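Local coordinates for putative tetR-family transcriptional regulatory protein (PDB 2DG8) that probably acts as a TetR-family transcriptional regulator in Streptomyces coelicolor, binding DNA through its N-terminal helix-turn-helix as a dimer of all-helical subunits, at residues A[12-17]-A[48-53]; A[62-67]-A[105-110]; A[85-90]-A[165-170]; A[111-114]-A[119-122]; A[148-153]-A[171-176]. One frame throughout, in Å; residues are numbered along the deposited sequence.

Interaction 1: A[12-17]-A[48-53]; sequences ERILAA and YHFTGI
Ile-14 and Leu-15, neighbours on one face of the first long helix, meet His-49 and Phe-50 where the short helix 44-49 ends. The side chain of Ile-14 points toward the other segment, and each of its branches has its own task. CB already lies 4.0 Å from CE2 of Phe-50. From it CG2, anti to the backbone N, runs to the same ring atom and makes the closest approach, CG2 of Ile-14 to CE2 of Phe-50 at 3.5 Å. The other branch, CG1, stands beside the backbone N (chi1 -71°) and continues extended (chi2 171°), which carries the terminal CD1 to the imidazole of His-49, 4.0 Å from its CD2. Isoleucine suits the place because its two branches part at CB and serve two rings at once.

Leu-15 supports the far end of the Phe-50 ring: its CD2 sits 3.7 Å from CZ and its CG 4.0 Å from the same atom. Methyls thus approach the ring obliquely from two adjacent residues of the helix. Phe-50 is the first residue to leave helical backbone angles, and its buried ring packs against helix 10-25 just where helix 44-49 ends. The ring also takes a cation-pi contact from Arg-11, whose NH1 bonds the carbonyl oxygen of His-49.

In the fold, helix 44-49 corresponds, as in other TetR-family proteins, to the recognition helix of a helix-turn-helix, probably used to read DNA. Helix 10-25 backs it through this contact, helix 32-39 meets Ile-14 through Ile-35, and helix 53-77 meets the Phe-50 side chain through Gln-55 and Leu-56.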
# COMPACT_ATOMS: atom_id res chain seq x y z
N GLU A 12 6.79 8.90 25.48
CA GLU A 12 5.74 9.12 24.48
C GLU A 12 6.22 10.14 23.45
O GLU A 12 5.94 10.02 22.25
CB GLU A 12 4.46 9.66 25.14
CG GLU A 12 3.85 8.77 26.23
CD GLU A 12 2.52 9.31 26.75
OE1 GLU A 12 1.91 8.65 27.62
OE2 GLU A 12 2.08 10.38 26.29
N ARG A 13 6.92 11.16 23.92
CA ARG A 13 7.41 12.21 23.03
C ARG A 13 8.44 11.64 22.07
O ARG A 13 8.54 12.07 20.92
CB ARG A 13 8.03 13.35 23.83
CG ARG A 13 7.68 14.73 23.29
CD ARG A 13 8.29 15.82 24.15
NE ARG A 13 7.94 15.64 25.56
CZ ARG A 13 8.83 15.61 26.55
NH1 ARG A 13 8.42 15.45 27.80
NH2 ARG A 13 10.12 15.75 26.28
N ILE A 14 9.21 10.67 22.54
CA ILE A 14 10.22 10.06 21.69
C ILE A 14 9.53 9.31 20.56
O ILE A 14 9.94 9.41 19.41
CB ILE A 14 11.13 9.11 22.50
CG1 ILE A 14 12.02 9.94 23.43
CG2 ILE A 14 11.97 8.25 21.55
CD1 ILE A 14 12.83 9.12 24.44
N LEU A 15 8.46 8.59 20.90
CA LEU A 15 7.72 7.83 19.90
C LEU A 15 7.12 8.74 18.84
O LEU A 15 7.20 8.45 17.64
CB LEU A 15 6.61 7.01 20.57
CG LEU A 15 7.11 5.83 21.42
CD1 LEU A 15 5.94 5.17 22.10
CD2 LEU A 15 7.85 4.83 20.53
N ALA A 16 6.53 9.85 19.28
CA ALA A 16 5.93 10.81 18.37
C ALA A 16 6.97 11.41 17.42
O ALA A 16 6.72 11.52 16.22
CB ALA A 16 5.25 11.92 19.16
N ALA A 17 8.12 11.78 17.96
CA ALA A 17 9.20 12.37 17.16
C ALA A 17 9.70 11.37 16.13
O ALA A 17 10.10 11.75 15.02
CB ALA A 17 10.34 12.81 18.08
N TYR A 48 17.87 4.91 27.20
CA TYR A 48 17.39 4.74 28.55
C TYR A 48 16.02 4.05 28.47
O TYR A 48 15.70 3.14 29.26
CB TYR A 48 17.23 6.09 29.25
CG TYR A 48 16.67 5.98 30.66
CD1 TYR A 48 17.52 5.97 31.76
CD2 TYR A 48 15.30 5.81 30.87
CE1 TYR A 48 17.02 5.79 33.05
CE2 TYR A 48 14.79 5.63 32.16
CZ TYR A 48 15.66 5.62 33.24
OH TYR A 48 15.16 5.43 34.50
N HIS A 49 15.22 4.49 27.50
CA HIS A 49 13.86 3.99 27.31
C HIS A 49 13.68 2.86 26.31
O HIS A 49 12.70 2.13 26.39
CB HIS A 49 12.95 5.14 26.87
CG HIS A 49 12.76 6.20 27.91
ND1 HIS A 49 11.93 6.03 29.00
CD2 HIS A 49 13.33 7.42 28.06
CE1 HIS A 49 11.98 7.11 29.76
NE2 HIS A 49 12.83 7.97 29.21
N PHE A 50 14.61 2.72 25.38
CA PHE A 50 14.48 1.70 24.36
C PHE A 50 15.71 0.80 24.22
O PHE A 50 16.84 1.28 24.20
CB PHE A 50 14.17 2.36 23.01
CG PHE A 50 12.89 3.14 23.02
CD1 PHE A 50 11.68 2.51 22.75
CD2 PHE A 50 12.89 4.50 23.32
CE1 PHE A 50 10.48 3.22 22.80
CE2 PHE A 50 11.69 5.22 23.37
CZ PHE A 50 10.48 4.57 23.11
N THR A 51 15.46 -0.50 24.12
CA THR A 51 16.54 -1.48 24.00
C THR A 51 17.28 -1.36 22.68
O THR A 51 18.43 -1.78 22.56
CB THR A 51 16.00 -2.92 24.14
OG1 THR A 51 15.10 -3.22 23.06
CG2 THR A 51 15.25 -3.08 25.46
N GLY A 52 16.62 -0.80 21.67
CA GLY A 52 17.24 -0.66 20.37
C GLY A 52 16.25 -0.07 19.38
O GLY A 52 15.10 0.19 19.73
N ILE A 53 16.69 0.11 18.14
CA ILE A 53 15.84 0.70 17.10
C ILE A 53 14.62 -0.13 16.76
O ILE A 53 13.57 0.42 16.40
CB ILE A 53 16.65 0.97 15.80
CG1 ILE A 53 16.32 2.36 15.26
CG2 ILE A 53 16.32 -0.07 14.73
CD1 ILE A 53 16.95 3.49 16.07

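Interaction 2: A[62-67]-A[105-110]; sequences GRFTDH and VLTQEL
Phe-64 of the long helix 53-77 lays its ring against Leu-106 and Thr-107 of helix 101-116. The tight part of the contact is on one face of that ring, where CB of Leu-106 stands 3.8 Å from the ring centroid and only 14° off the normal, a CH-pi contact. Farther along the side chain, CD1 of Leu-106 lies near the rim, 3.6 Å from CD2 of Phe-64. A chi1 of 169° turns Phe-64 away from its own backbone N and extends its ring from one helix toward the other, whose segment axes come to 10.9 Å at their closest.

At the ring's edge the chemistry changes. OG1 of Thr-107 lies near the ring plane, 3.3 Å from CZ of Phe-64; its hydrogen bond is made within its own helix, to the carbonyl oxygen of Asp-103, so the hydroxyl can border an aromatic edge without lacking a partner. Looser still is the approach of OG1 of Thr-65 to CD2 of Leu-110, at 4.3 Å, and here Trp-127 of helix 121-135 packs on both residues. Beyond the core, Asp-66 and His-67 are exposed; Asp-66 pairs with Arg-130.

The segments run at 127° to each other. Such packing is characteristic of the all-helical TetR fold, in which the helix leading out of the DNA-binding domain is built into the core of the C-terminal domain.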
# COMPACT_ATOMS: atom_id res chain seq x y z
N GLY A 62 3.31 0.94 16.25
CA GLY A 62 2.21 0.36 16.99
C GLY A 62 1.33 1.51 17.44
O GLY A 62 0.11 1.38 17.46
N ARG A 63 1.95 2.63 17.79
CA ARG A 63 1.20 3.81 18.21
C ARG A 63 0.40 4.36 17.02
O ARG A 63 -0.77 4.75 17.17
CB ARG A 63 2.13 4.91 18.72
CG ARG A 63 1.40 6.22 18.94
CD ARG A 63 2.29 7.44 18.76
NE ARG A 63 2.98 7.82 19.98
CZ ARG A 63 2.92 9.04 20.51
NH1 ARG A 63 2.19 9.99 19.93
NH2 ARG A 63 3.57 9.31 21.63
N PHE A 64 1.04 4.44 15.85
CA PHE A 64 0.37 4.93 14.65
C PHE A 64 -0.79 3.98 14.33
O PHE A 64 -1.87 4.39 13.93
CB PHE A 64 1.33 4.97 13.46
CG PHE A 64 0.65 5.21 12.15
CD1 PHE A 64 0.40 4.16 11.27
CD2 PHE A 64 0.19 6.49 11.81
CE1 PHE A 64 -0.31 4.37 10.09
CE2 PHE A 64 -0.52 6.71 10.63
CZ PHE A 64 -0.77 5.65 9.77
N THR A 65 -0.54 2.70 14.53
CA THR A 65 -1.53 1.66 14.29
C THR A 65 -2.76 1.85 15.19
O THR A 65 -3.90 1.75 14.72
CB THR A 65 -0.87 0.27 14.50
OG1 THR A 65 -0.63 -0.31 13.21
CG2 THR A 65 -1.72 -0.65 15.37
N ASP A 66 -2.53 2.14 16.47
CA ASP A 66 -3.62 2.36 17.42
C ASP A 66 -4.49 3.52 16.95
O ASP A 66 -5.72 3.49 17.07
CB ASP A 66 -3.05 2.69 18.81
CG ASP A 66 -2.44 1.47 19.51
OD1 ASP A 66 -1.73 1.66 20.52
OD2 ASP A 66 -2.68 0.33 19.05
N HIS A 67 -3.84 4.54 16.42
CA HIS A 67 -4.49 5.76 15.93
C HIS A 67 -5.48 5.51 14.78
O HIS A 67 -6.61 5.99 14.82
CB HIS A 67 -3.41 6.76 15.49
CG HIS A 67 -3.90 7.83 14.57
ND1 HIS A 67 -4.72 8.86 14.99
CD2 HIS A 67 -3.70 8.03 13.25
CE1 HIS A 67 -5.00 9.64 13.97
NE2 HIS A 67 -4.39 9.16 12.90
N VAL A 105 1.46 8.49 4.30
CA VAL A 105 2.89 8.20 4.21
C VAL A 105 3.34 7.18 5.27
O VAL A 105 4.09 6.25 4.96
CB VAL A 105 3.74 9.51 4.34
CG1 VAL A 105 5.23 9.19 4.42
CG2 VAL A 105 3.46 10.41 3.15
N LEU A 106 2.88 7.35 6.51
CA LEU A 106 3.26 6.43 7.59
C LEU A 106 2.69 5.04 7.29
O LEU A 106 3.33 4.02 7.54
CB LEU A 106 2.76 6.95 8.94
CG LEU A 106 3.48 8.21 9.47
CD1 LEU A 106 2.82 8.70 10.77
CD2 LEU A 106 4.96 7.89 9.72
N THR A 107 1.48 5.01 6.74
CA THR A 107 0.87 3.74 6.39
C THR A 107 1.75 3.05 5.35
O THR A 107 2.08 1.88 5.48
CB THR A 107 -0.55 3.93 5.78
OG1 THR A 107 -1.41 4.57 6.73
CG2 THR A 107 -1.15 2.60 5.40
N GLN A 108 2.14 3.78 4.31
CA GLN A 108 2.97 3.18 3.27
C GLN A 108 4.37 2.82 3.77
O GLN A 108 4.94 1.82 3.33
CB GLN A 108 3.06 4.12 2.05
CG GLN A 108 1.69 4.40 1.42
CD GLN A 108 0.95 3.13 1.01
OE1 GLN A 108 -0.26 3.03 1.18
NE2 GLN A 108 1.67 2.17 0.47
N GLU A 109 4.92 3.61 4.68
CA GLU A 109 6.25 3.28 5.21
C GLU A 109 6.15 1.94 5.91
O GLU A 109 6.97 1.05 5.69
CB GLU A 109 6.73 4.35 6.21
CG GLU A 109 7.25 5.63 5.56
CD GLU A 109 8.62 5.46 4.91
OE1 GLU A 109 9.26 4.40 5.11
OE2 GLU A 109 9.08 6.39 4.22
N LEU A 110 5.13 1.79 6.75
CA LEU A 110 4.94 0.55 7.48
C LEU A 110 4.83 -0.65 6.56
O LEU A 110 5.46 -1.68 6.79
CB LEU A 110 3.71 0.62 8.39
CG LEU A 110 3.38 -0.71 9.07
CD1 LEU A 110 4.59 -1.22 9.82
CD2 LEU A 110 2.20 -0.53 10.01

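Interaction 3: A[85-90]-A[165-170]; sequences AREAVA and HGRALT
NH1 of Arg-167 is held twice by one residue. Its shorter bond, 2.7 Å to OE2 of Glu-87, is nearly straight at 167° and is the close ion pair of the salt bridge; the nitrogen meets this oxygen on the anti side of the carboxylate. The second bond, 3.1 Å from NH1 to the backbone O of Glu-87, is more bent (138°), and the donor is tilted from the carbonyl plane. NE of Arg-167 adds a weak bond to OE2. A bend at chi2 of Glu-87 brings OE2 to NH1, with the carboxylate nearly coplanar with the guanidinium, 26° between the planes; the backbone O is placed by the helix itself. Arg-167 reaches across with its chain extended from CG to NE.

CB of Ala-90 lies over one guanidinium face, 3.6 Å from NH2; a small methyl lets the flat group settle on helix 82-98. Deeper in, CG2 of Thr-170 approaches CA of Ala-90 at 4.0 Å, while its OG1 shares a 2.7 Å hydrogen bond with NE2 of His-165 and another with His-94.

NH2 of Arg-167 is engaged by Asp-91, one turn beyond Glu-87. Two carboxylates on successive turns therefore embrace one cation, which probably favours the charged forms of all three and ties the start of helix 167-177 to helix 82-98.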
# COMPACT_ATOMS: atom_id res chain seq x y z
N ALA A 85 -23.63 1.70 8.91
CA ALA A 85 -22.28 1.15 8.88
C ALA A 85 -21.68 1.28 7.48
O ALA A 85 -20.54 1.72 7.33
CB ALA A 85 -22.29 -0.31 9.30
N ARG A 86 -22.46 0.90 6.47
CA ARG A 86 -21.99 0.98 5.09
C ARG A 86 -21.66 2.43 4.74
O ARG A 86 -20.65 2.70 4.10
CB ARG A 86 -23.07 0.47 4.12
CG ARG A 86 -23.45 -0.98 4.30
CD ARG A 86 -24.43 -1.43 3.22
NE ARG A 86 -24.70 -2.87 3.28
CZ ARG A 86 -25.73 -3.42 3.92
NH1 ARG A 86 -25.88 -4.74 3.91
NH2 ARG A 86 -26.61 -2.66 4.56
N GLU A 87 -22.53 3.34 5.17
CA GLU A 87 -22.36 4.77 4.92
C GLU A 87 -21.14 5.26 5.70
O GLU A 87 -20.38 6.12 5.24
CB GLU A 87 -23.60 5.52 5.40
CG GLU A 87 -23.89 6.82 4.67
CD GLU A 87 -24.44 6.61 3.27
OE1 GLU A 87 -25.35 5.77 3.10
OE2 GLU A 87 -23.97 7.28 2.33
N ALA A 88 -20.96 4.71 6.89
CA ALA A 88 -19.85 5.06 7.76
C ALA A 88 -18.53 4.64 7.12
O ALA A 88 -17.53 5.36 7.21
CB ALA A 88 -20.02 4.38 9.13
N VAL A 89 -18.53 3.47 6.50
CA VAL A 89 -17.34 2.94 5.86
C VAL A 89 -16.93 3.81 4.68
O VAL A 89 -15.74 4.01 4.43
CB VAL A 89 -17.55 1.49 5.37
CG1 VAL A 89 -16.36 1.03 4.52
CG2 VAL A 89 -17.71 0.56 6.58
N ALA A 90 -17.91 4.34 3.95
CA ALA A 90 -17.61 5.20 2.81
C ALA A 90 -16.88 6.43 3.33
O ALA A 90 -15.91 6.89 2.73
CB ALA A 90 -18.91 5.62 2.08
N HIS A 165 -11.85 8.53 -7.52
CA HIS A 165 -13.24 8.23 -7.78
C HIS A 165 -14.11 8.87 -6.70
O HIS A 165 -13.60 9.29 -5.65
CB HIS A 165 -13.47 6.70 -7.85
CG HIS A 165 -13.32 5.99 -6.54
ND1 HIS A 165 -12.28 5.14 -6.27
CD2 HIS A 165 -14.11 5.98 -5.43
CE1 HIS A 165 -12.42 4.63 -5.06
NE2 HIS A 165 -13.53 5.12 -4.53
N GLY A 166 -15.41 8.96 -6.94
CA GLY A 166 -16.30 9.58 -5.98
C GLY A 166 -16.96 8.64 -4.99
O GLY A 166 -16.81 7.43 -5.07
N ARG A 167 -17.73 9.22 -4.06
CA ARG A 167 -18.41 8.46 -3.01
C ARG A 167 -19.46 7.46 -3.52
O ARG A 167 -19.60 6.39 -2.94
CB ARG A 167 -19.07 9.43 -2.01
CG ARG A 167 -19.62 8.78 -0.75
CD ARG A 167 -20.59 9.71 -0.02
NE ARG A 167 -21.33 9.05 1.06
CZ ARG A 167 -20.81 8.77 2.25
NH1 ARG A 167 -21.54 8.16 3.18
NH2 ARG A 167 -19.56 9.11 2.51
N ALA A 168 -20.18 7.80 -4.58
CA ALA A 168 -21.19 6.87 -5.10
C ALA A 168 -20.53 5.55 -5.48
O ALA A 168 -21.05 4.47 -5.17
CB ALA A 168 -21.90 7.48 -6.32
N LEU A 169 -19.40 5.63 -6.15
CA LEU A 169 -18.66 4.44 -6.56
C LEU A 169 -18.16 3.71 -5.31
O LEU A 169 -18.18 2.49 -5.25
CB LEU A 169 -17.48 4.84 -7.45
CG LEU A 169 -16.63 3.77 -8.15
CD1 LEU A 169 -15.72 3.08 -7.15
CD2 LEU A 169 -17.54 2.77 -8.84
N THR A 170 -17.70 4.46 -4.31
CA THR A 170 -17.22 3.86 -3.07
C THR A 170 -18.38 3.15 -2.36
O THR A 170 -18.26 2.01 -1.92
CB THR A 170 -16.61 4.92 -2.11
OG1 THR A 170 -15.44 5.51 -2.70
CG2 THR A 170 -16.20 4.26 -0.78

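Interaction 4: A[111-114]-A[119-122]; sequences YTLA and AYRE
Ala-114, near the end of helix 101-116, and Tyr-120, in a 3-10 turn that leads into helix 121-135, bring their CA atoms within 4.6 Å, so the chain doubles back closely over a short connection. CA of Ala-114 comes to 3.9 Å from CB of Tyr-120, and the alanine methyl adds little bulk beside it.

Next to this close point, Leu-113 covers one face of the tyrosine ring. Its CD2 stands 3.7 Å from the centroid, 11° off the normal, a well-centred CH-pi contact, and CG settles over the inner part of the ring, 3.7 Å from CG of Tyr-120. A trans first torsion swings the leucine's branched end out across that face. The tyrosine also packs on Leu-57 and Arg-58 of helix 53-77.

On the polar side, NE of Arg-121 donates to the O of Ala-114 over 2.8 Å and almost straight, 163°. The oxygen lies in the guanidinium plane, although the donor stands 37° above the carbonyl plane. NH1 of the same arginine reaches the next carbonyl, that of Ala-115, and the arginine's positive charge near the C-terminal end of helix 101-116 is probably favourable.

Ala-159 and Leu-160 of the second subunit pack on Arg-121 and Ala-114. This is a tight interhelical turn of the TetR C-terminal domain, secured by an arginine bound to carbonyls in the last turn of the preceding helix.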
# COMPACT_ATOMS: atom_id res chain seq x y z
N TYR A 111 4.01 -0.52 5.52
CA TYR A 111 3.82 -1.61 4.56
C TYR A 111 5.13 -2.03 3.89
O TYR A 111 5.35 -3.22 3.65
CB TYR A 111 2.79 -1.22 3.50
CG TYR A 111 1.38 -1.14 4.02
CD1 TYR A 111 0.35 -0.62 3.24
CD2 TYR A 111 1.06 -1.59 5.30
CE1 TYR A 111 -0.96 -0.55 3.72
CE2 TYR A 111 -0.23 -1.53 5.79
CZ TYR A 111 -1.23 -1.01 5.00
OH TYR A 111 -2.51 -0.95 5.49
N THR A 112 5.99 -1.06 3.58
CA THR A 112 7.27 -1.38 2.93
C THR A 112 8.14 -2.11 3.93
O THR A 112 8.81 -3.09 3.58
CB THR A 112 8.00 -0.09 2.43
OG1 THR A 112 7.16 0.59 1.49
CG2 THR A 112 9.31 -0.44 1.72
N LEU A 113 8.12 -1.65 5.17
CA LEU A 113 8.91 -2.28 6.23
C LEU A 113 8.46 -3.73 6.42
O LEU A 113 9.29 -4.65 6.47
CB LEU A 113 8.76 -1.50 7.54
CG LEU A 113 9.59 -1.93 8.76
CD1 LEU A 113 11.08 -1.96 8.43
CD2 LEU A 113 9.33 -0.95 9.89
N ALA A 114 7.15 -3.94 6.52
CA ALA A 114 6.61 -5.28 6.71
C ALA A 114 6.90 -6.17 5.50
O ALA A 114 7.10 -7.38 5.64
CB ALA A 114 5.10 -5.21 6.96
N ALA A 119 9.25 -9.95 10.29
CA ALA A 119 8.97 -9.73 11.71
C ALA A 119 7.95 -8.61 11.90
O ALA A 119 7.11 -8.67 12.80
CB ALA A 119 10.26 -9.38 12.44
N TYR A 120 8.01 -7.59 11.04
CA TYR A 120 7.07 -6.48 11.17
C TYR A 120 5.65 -6.79 10.70
O TYR A 120 4.75 -5.97 10.89
CB TYR A 120 7.62 -5.23 10.47
CG TYR A 120 8.74 -4.57 11.25
CD1 TYR A 120 10.08 -4.88 10.98
CD2 TYR A 120 8.47 -3.66 12.27
CE1 TYR A 120 11.11 -4.30 11.72
CE2 TYR A 120 9.50 -3.08 13.02
CZ TYR A 120 10.82 -3.41 12.74
OH TYR A 120 11.84 -2.84 13.47
N ARG A 121 5.44 -7.96 10.11
CA ARG A 121 4.11 -8.34 9.66
C ARG A 121 3.25 -8.68 10.87
O ARG A 121 2.03 -8.83 10.76
CB ARG A 121 4.19 -9.52 8.68
CG ARG A 121 4.85 -9.11 7.38
CD ARG A 121 4.93 -10.23 6.38
NE ARG A 121 5.86 -9.88 5.31
CZ ARG A 121 6.29 -10.73 4.38
NH1 ARG A 121 7.14 -10.32 3.45
NH2 ARG A 121 5.87 -11.99 4.38
N GLU A 122 3.89 -8.78 12.03
CA GLU A 122 3.17 -9.03 13.28
C GLU A 122 2.37 -7.75 13.54
O GLU A 122 1.27 -7.79 14.09
CB GLU A 122 4.14 -9.23 14.45
CG GLU A 122 4.76 -10.60 14.53
CD GLU A 122 5.77 -10.71 15.67
OE1 GLU A 122 5.45 -10.27 16.79
OE2 GLU A 122 6.88 -11.23 15.43

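Interaction 5: A[148-153]-A[171-176]; sequences DALIEG and LEAIAR
The flat group that matters here is a peptide unit: CD2 of Leu-150 lies over one face of the bond joining Ala-173 to Ile-174, 3.5 Å from O of Ala-173 and 3.8 Å from N of Ile-174. At the border of that patch the methyl also meets CB of Ala-173 at 3.9 Å and, less closely, CG1 of Ile-174 at 4.3 Å. This one methyl makes the closest approaches of the contact. Leu-150 delivers it with chi1 near trans (178°) and CD2 trans to CA, which extends the chain toward helix 167-177. Alanine suits position 173 because its short side chain leaves the helix backbone accessible to the leucine.

Ile-174 also packs against helix 82-98, touching Val-89, and Ile-151 reaches that same valine from helix 141-159. Elsewhere on helix 167-177, NH2 of Arg-176 forms a salt bridge of 3.1 Å with OE1 of Glu-172, and NH1 bonds Thr-143 and the backbone O of Ile-177 of the second subunit.

The contact is thus van der Waals packing that rests on shape and burial, while polar side chains of these helices bond elsewhere, within the chain or to the second subunit.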
# COMPACT_ATOMS: atom_id res chain seq x y z
N ASP A 148 -12.58 -5.38 4.78
CA ASP A 148 -11.33 -4.73 5.20
C ASP A 148 -10.37 -4.64 4.01
O ASP A 148 -9.66 -3.65 3.86
CB ASP A 148 -10.65 -5.51 6.33
CG ASP A 148 -9.61 -4.67 7.08
OD1 ASP A 148 -8.62 -5.23 7.59
OD2 ASP A 148 -9.80 -3.43 7.17
N ALA A 149 -10.35 -5.68 3.17
CA ALA A 149 -9.48 -5.66 2.00
C ALA A 149 -9.98 -4.64 0.98
O ALA A 149 -9.18 -4.02 0.27
CB ALA A 149 -9.42 -7.05 1.36
N LEU A 150 -11.30 -4.46 0.90
CA LEU A 150 -11.87 -3.50 -0.04
C LEU A 150 -11.51 -2.09 0.43
O LEU A 150 -11.06 -1.26 -0.36
CB LEU A 150 -13.39 -3.64 -0.13
CG LEU A 150 -14.12 -2.65 -1.05
CD1 LEU A 150 -13.62 -2.84 -2.49
CD2 LEU A 150 -15.63 -2.87 -0.98
N ILE A 151 -11.72 -1.84 1.72
CA ILE A 151 -11.42 -0.53 2.30
C ILE A 151 -9.96 -0.18 2.02
O ILE A 151 -9.63 0.95 1.63
CB ILE A 151 -11.67 -0.54 3.84
CG1 ILE A 151 -13.17 -0.60 4.11
CG2 ILE A 151 -11.05 0.69 4.50
CD1 ILE A 151 -13.53 -0.71 5.58
N GLU A 152 -9.09 -1.17 2.19
CA GLU A 152 -7.67 -1.00 1.95
C GLU A 152 -7.42 -0.56 0.51
O GLU A 152 -6.74 0.43 0.25
CB GLU A 152 -6.93 -2.31 2.21
CG GLU A 152 -5.43 -2.20 2.18
CD GLU A 152 -4.87 -1.61 3.46
OE1 GLU A 152 -5.14 -2.18 4.54
OE2 GLU A 152 -4.17 -0.58 3.38
N GLY A 153 -8.01 -1.30 -0.43
CA GLY A 153 -7.84 -1.00 -1.84
C GLY A 153 -8.47 0.29 -2.33
O GLY A 153 -7.87 1.00 -3.14
N LEU A 171 -19.51 3.83 -2.26
CA LEU A 171 -20.67 3.27 -1.59
C LEU A 171 -21.19 2.01 -2.27
O LEU A 171 -21.60 1.07 -1.61
CB LEU A 171 -21.76 4.33 -1.49
CG LEU A 171 -22.84 4.04 -0.45
CD1 LEU A 171 -22.21 3.94 0.95
CD2 LEU A 171 -23.87 5.17 -0.50
N GLU A 172 -21.16 1.99 -3.60
CA GLU A 172 -21.63 0.82 -4.34
C GLU A 172 -20.76 -0.41 -4.09
O GLU A 172 -21.27 -1.50 -3.89
CB GLU A 172 -21.68 1.10 -5.85
CG GLU A 172 -22.44 0.03 -6.63
CD GLU A 172 -22.45 0.27 -8.12
OE1 GLU A 172 -21.40 0.09 -8.77
OE2 GLU A 172 -23.52 0.65 -8.65
N ALA A 173 -19.44 -0.23 -4.13
CA ALA A 173 -18.53 -1.36 -3.90
C ALA A 173 -18.79 -1.91 -2.51
O ALA A 173 -18.84 -3.13 -2.29
CB ALA A 173 -17.08 -0.91 -4.03
N ILE A 174 -18.95 -1.01 -1.56
CA ILE A 174 -19.21 -1.41 -0.19
C ILE A 174 -20.52 -2.19 -0.13
O ILE A 174 -20.58 -3.27 0.47
CB ILE A 174 -19.24 -0.18 0.73
CG1 ILE A 174 -17.83 0.41 0.83
CG2 ILE A 174 -19.78 -0.56 2.10
CD1 ILE A 174 -17.76 1.83 1.33
N ALA A 175 -21.57 -1.65 -0.75
CA ALA A 175 -22.86 -2.33 -0.74
C ALA A 175 -22.73 -3.72 -1.34
O ALA A 175 -23.26 -4.69 -0.80
CB ALA A 175 -23.91 -1.52 -1.52
N ARG A 176 -22.01 -3.83 -2.45
CA ARG A 176 -21.82 -5.12 -3.10
C ARG A 176 -21.04 -6.14 -2.24
O ARG A 176 -21.49 -7.27 -2.06
CB ARG A 176 -21.16 -4.90 -4.48
CG ARG A 176 -22.22 -4.60 -5.55
CD ARG A 176 -21.81 -3.64 -6.68
NE ARG A 176 -20.93 -4.23 -7.69
CZ ARG A 176 -20.92 -3.88 -8.97
NH1 ARG A 176 -20.08 -4.46 -9.82
NH2 ARG A 176 -21.76 -2.96 -9.43

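The five contacts spread from the probable DNA-binding end of the subunit to its far end. Interaction 1 and interaction 3 lie on opposite sides of the chain's centre, about 38 Å apart between centres. Interaction 2 sits about 4 Å from that centre and touches interaction 1 through Arg-63, whose NH1 is 3.7 Å from CB of Ala-16. It shares helix 101-116 with interaction 4. Interactions 3 and 5 share helix 167-177 and touch, CG1 of Val-89 lying 3.5 Å from CD1 of Ile-151. A probable hydrogen bond of 2.7 Å, Tyr-111 OH to Glu-152 OE2, joins the segments of interactions 4 and 5. Interactions 2 to 5 all reach the second subunit.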